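Local structure of high affinity transport system protein p37 (Mycoplasma hyorhinis, 3EKI) at residues 106-110 / 124-130. The protein binds thiamine diphosphate as the extracytoplasmic lipoprotein component of a high-affinity transport system, and probably delivers it for uptake. Numbering follows the deposited sequence.
Sequences FTVLL and INASGKL. With TPP (thiamine diphosphate), chain B.
The ring of Phe106 is sandwiched between two aliphatic groups: CD of Lys129 sits over the centre of one face, 3.5 Å from the ring centroid, while CG2 of Thr107 covers the opposite face nearer the rim. The two side chains of Phe106 and Lys129 cross at about a right angle, the lysine methylenes running over the face from CE1, near CB, to CE2, near CE. With CG wedged between its own backbone N and carbonyl carbon (chi1 86°), Phe106 turns its ring broadside to this chain. The amide of Asn125 approaches obliquely, its plane 57° from that of the ring. Its OD1 lies 3.3 Å from CB of Phe106 and also meets the CD2 methyls of Leu109 and Leu110, whereas ND2 donates to Ala126 O (3.0 Å) in the plane of that carbonyl, fixing the amide's rotation. The same O, at the N-cap residue, also accepts from Leu130 N in the first turn of helix 127-136. Helix 106-115 thus packs on the turn from strand 122-125 into helix 127-136, beside the diphosphate end of the ligand, to which Ser255, Ser256, Ser257 and Lys258 also hydrogen-bond. The bend at chi4 of Lys129 (132°) carries NZ to O2B of thiamine diphosphate, 3.0 Å away; NZ lies 5.0 Å from the Phe106 centroid, an off-centre cation-pi contact. Such packing is consistent with a second-shell role for Phe106, holding the chain whose NZ hydrogen-bonds the diphosphate.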
ATOM      1  N   PHE A 106       7.711  -9.942   3.074  1.00 13.93           N
ATOM      2  CA  PHE A 106       6.388 -10.536   3.239  1.00 16.53           C
ATOM      3  C   PHE A 106       6.400 -12.036   2.977  1.00 17.70           C
ATOM      4  O   PHE A 106       5.591 -12.753   3.564  1.00 14.08           O
ATOM      5  CB  PHE A 106       5.335  -9.883   2.343  1.00 16.12           C
ATOM      6  CG  PHE A 106       5.236 -10.438   0.938  1.00 12.49           C
ATOM      7  CD1 PHE A 106       4.255 -11.362   0.584  1.00 17.61           C
ATOM      8  CD2 PHE A 106       6.136 -10.011  -0.017  1.00 16.28           C
ATOM      9  CE1 PHE A 106       4.213 -11.853  -0.710  1.00 22.10           C
ATOM     10  CE2 PHE A 106       6.093 -10.505  -1.313  1.00 18.73           C
ATOM     11  CZ  PHE A 106       5.127 -11.429  -1.661  1.00 18.67           C
ATOM     12  N   THR A 107       7.258 -12.527   2.070  1.00 12.03           N
ATOM     13  CA  THR A 107       7.246 -13.975   1.866  1.00 12.94           C
ATOM     14  C   THR A 107       7.588 -14.692   3.171  1.00 15.83           C
ATOM     15  O   THR A 107       6.989 -15.704   3.542  1.00 20.36           O
ATOM     16  CB  THR A 107       8.251 -14.429   0.784  1.00 17.48           C
ATOM     17  OG1 THR A 107       9.573 -14.130   1.249  1.00 42.31           O
ATOM     18  CG2 THR A 107       8.054 -13.637  -0.483  1.00 15.78           C
ATOM     19  N   VAL A 108       8.587 -14.161   3.869  1.00 13.93           N
ATOM     20  CA  VAL A 108       8.978 -14.735   5.153  1.00 16.86           C
ATOM     21  C   VAL A 108       7.819 -14.641   6.137  1.00 15.18           C
ATOM     22  O   VAL A 108       7.591 -15.554   6.931  1.00 13.92           O
ATOM     23  CB  VAL A 108      10.220 -14.041   5.731  1.00 15.74           C
ATOM     24  CG1 VAL A 108      10.600 -14.633   7.075  1.00 15.77           C
ATOM     25  CG2 VAL A 108      11.377 -14.151   4.744  1.00 16.25           C
ATOM     26  N   LEU A 109       7.069 -13.550   6.102  1.00 12.31           N
ATOM     27  CA  LEU A 109       5.968 -13.429   7.058  1.00 10.88           C
ATOM     28  C   LEU A 109       4.942 -14.508   6.829  1.00  9.93           C
ATOM     29  O   LEU A 109       4.495 -15.211   7.742  1.00 10.61           O
ATOM     30  CB  LEU A 109       5.278 -12.072   6.947  1.00 10.82           C
ATOM     31  CG  LEU A 109       4.125 -11.872   7.936  1.00 11.19           C
ATOM     32  CD1 LEU A 109       4.725 -11.570   9.310  1.00 14.38           C
ATOM     33  CD2 LEU A 109       3.181 -10.776   7.501  1.00 11.48           C
ATOM     34  N   LEU A 110       4.530 -14.626   5.556  1.00  9.64           N
ATOM     35  CA  LEU A 110       3.451 -15.564   5.271  1.00  9.81           C
ATOM     36  C   LEU A 110       3.940 -17.000   5.406  1.00 14.74           C
ATOM     37  O   LEU A 110       3.180 -17.806   5.929  1.00 10.90           O
ATOM     38  CB  LEU A 110       2.839 -15.320   3.900  1.00 10.89           C
ATOM     39  CG  LEU A 110       2.241 -13.929   3.684  1.00 11.87           C
ATOM     40  CD1 LEU A 110       1.697 -13.855   2.267  1.00 17.17           C
ATOM     41  CD2 LEU A 110       1.184 -13.599   4.726  1.00 13.19           C
ATOM     42  N   ILE A 124       0.888  -7.991   9.556  1.00  8.29           N
ATOM     43  CA  ILE A 124       0.020  -7.251   8.644  1.00  5.97           C
ATOM     44  C   ILE A 124       0.660  -7.219   7.251  1.00  8.92           C
ATOM     45  O   ILE A 124       1.843  -6.877   7.180  1.00 10.05           O
ATOM     46  CB  ILE A 124      -0.247  -5.846   9.192  1.00  8.14           C
ATOM     47  CG1 ILE A 124      -0.885  -5.901  10.580  1.00 10.58           C
ATOM     48  CG2 ILE A 124      -1.081  -5.058   8.201  1.00  9.38           C
ATOM     49  CD1 ILE A 124      -0.994  -4.575  11.304  1.00 10.66           C
ATOM     50  N   ASN A 125      -0.116  -7.643   6.260  1.00  7.45           N
ATOM     51  CA  ASN A 125       0.372  -7.921   4.925  1.00  9.90           C
ATOM     52  C   ASN A 125      -0.438  -7.176   3.872  1.00  6.44           C
ATOM     53  O   ASN A 125      -1.614  -6.938   4.052  1.00  8.22           O
ATOM     54  CB  ASN A 125       0.301  -9.423   4.584  1.00  8.47           C
ATOM     55  CG  ASN A 125       1.333  -9.855   3.571  1.00 11.70           C
ATOM     56  OD1 ASN A 125       2.466 -10.180   3.920  1.00 12.35           O
ATOM     57  ND2 ASN A 125       1.019  -9.890   2.276  1.00 12.40           N
ATOM     58  N   ALA A 126       0.253  -6.885   2.767  1.00  9.06           N
ATOM     59  CA  ALA A 126      -0.486  -6.303   1.640  1.00  8.26           C
ATOM     60  C   ALA A 126      -1.603  -7.251   1.228  1.00  8.35           C
ATOM     61  O   ALA A 126      -1.379  -8.469   1.179  1.00  7.71           O
ATOM     62  CB  ALA A 126       0.481  -6.034   0.505  1.00  8.48           C
ATOM     63  N   SER A 127      -2.780  -6.707   0.937  1.00  6.63           N
ATOM     64  CA  SER A 127      -3.929  -7.538   0.635  1.00  6.24           C
ATOM     65  C   SER A 127      -3.786  -8.398  -0.612  1.00  8.47           C
ATOM     66  O   SER A 127      -4.107  -9.592  -0.649  1.00  8.67           O
ATOM     67  CB  SER A 127      -5.173  -6.642   0.509  1.00 12.19           C
ATOM     68  OG  SER A 127      -5.107  -5.815  -0.652  1.00  9.49           O
ATOM     69  N   GLY A 128      -3.285  -7.820  -1.715  1.00 11.13           N
ATOM     70  CA  GLY A 128      -3.206  -8.616  -2.939  1.00  6.29           C
ATOM     71  C   GLY A 128      -2.293  -9.801  -2.785  1.00  8.21           C
ATOM     72  O   GLY A 128      -2.603 -10.938  -3.140  1.00 10.30           O
ATOM     73  N   LYS A 129      -1.108  -9.561  -2.231  1.00  8.63           N
ATOM     74  CA  LYS A 129      -0.134 -10.626  -2.022  1.00 10.13           C
ATOM     75  C   LYS A 129      -0.717 -11.724  -1.126  1.00 10.27           C
ATOM     76  O   LYS A 129      -0.485 -12.911  -1.296  1.00 11.49           O
ATOM     77  CB  LYS A 129       1.128 -10.067  -1.388  1.00  8.80           C
ATOM     78  CG  LYS A 129       1.963  -9.233  -2.348  1.00  7.82           C
ATOM     79  CD  LYS A 129       3.027  -8.440  -1.621  1.00 14.08           C
ATOM     80  CE  LYS A 129       4.043  -7.892  -2.629  1.00 18.42           C
ATOM     81  NZ  LYS A 129       4.289  -6.454  -2.368  1.00 20.81           N
ATOM     82  N   LEU A 130      -1.496 -11.291  -0.140  1.00  9.06           N
ATOM     83  CA  LEU A 130      -2.105 -12.304   0.741  1.00  6.70           C
ATOM     84  C   LEU A 130      -3.151 -13.118   0.005  1.00 10.63           C
ATOM     85  O   LEU A 130      -3.234 -14.348   0.145  1.00 12.16           O
ATOM     86  CB  LEU A 130      -2.713 -11.594   1.943  1.00  8.80           C
ATOM     87  CG  LEU A 130      -3.558 -12.448   2.884  1.00  6.51           C
ATOM     88  CD1 LEU A 130      -2.712 -13.524   3.551  1.00 12.18           C
ATOM     89  CD2 LEU A 130      -4.202 -11.529   3.912  1.00  9.94           C
TER
HETATM   90  N1' TPP B 551       1.535   6.076   4.056  1.00 14.65           N
HETATM   91  C2' TPP B 551       2.651   6.128   4.825  1.00 11.40           C
HETATM   92  CM2 TPP B 551       2.717   7.161   5.955  1.00 16.89           C
HETATM   93  N3' TPP B 551       3.674   5.282   4.609  1.00 17.19           N
HETATM   94  C4' TPP B 551       3.543   4.306   3.672  1.00 28.05           C
HETATM   95  N4' TPP B 551       4.536   3.424   3.535  1.00 35.76           N
HETATM   96  C5' TPP B 551       2.425   4.270   2.827  1.00 14.42           C
HETATM   97  C6' TPP B 551       1.422   5.204   3.058  1.00 12.48           C
HETATM   98  C7' TPP B 551       2.217   3.272   1.679  1.00 15.52           C
HETATM   99  N3  TPP B 551       1.554   2.005   2.036  1.00 24.69           N
HETATM  100  C2  TPP B 551       1.642   1.404   3.222  1.00 26.24           C
HETATM  101  S1  TPP B 551       0.674  -0.052   3.209  1.00 13.23           S
HETATM  102  C5  TPP B 551       0.199   0.198   1.546  1.00  9.96           C
HETATM  103  C4  TPP B 551       0.881   1.304   1.076  1.00 11.34           C
HETATM  104  CM4 TPP B 551       0.540   1.950  -0.285  1.00 10.55           C
HETATM  105  C6  TPP B 551      -0.661  -0.779   0.736  1.00  9.24           C
HETATM  106  C7  TPP B 551       0.162  -2.002   0.321  1.00  7.67           C
HETATM  107  O7  TPP B 551       1.215  -1.578  -0.570  1.00 10.59           O
HETATM  108  PA  TPP B 551       2.567  -2.374  -0.826  1.00 11.24           P
HETATM  109  O1A TPP B 551       3.513  -1.474  -1.530  1.00 12.87           O
HETATM  110  O2A TPP B 551       3.085  -2.954   0.460  1.00 14.10           O
HETATM  111  O3A TPP B 551       2.211  -3.655  -1.675  1.00  7.56           O
HETATM  112  PB  TPP B 551       2.122  -3.748  -3.275  1.00  8.38           P
HETATM  113  O1B TPP B 551       1.035  -2.850  -3.781  1.00  7.46           O
HETATM  114  O2B TPP B 551       1.800  -5.273  -3.537  1.00  9.80           O
HETATM  115  O3B TPP B 551       3.549  -3.460  -3.910  1.00  9.52           O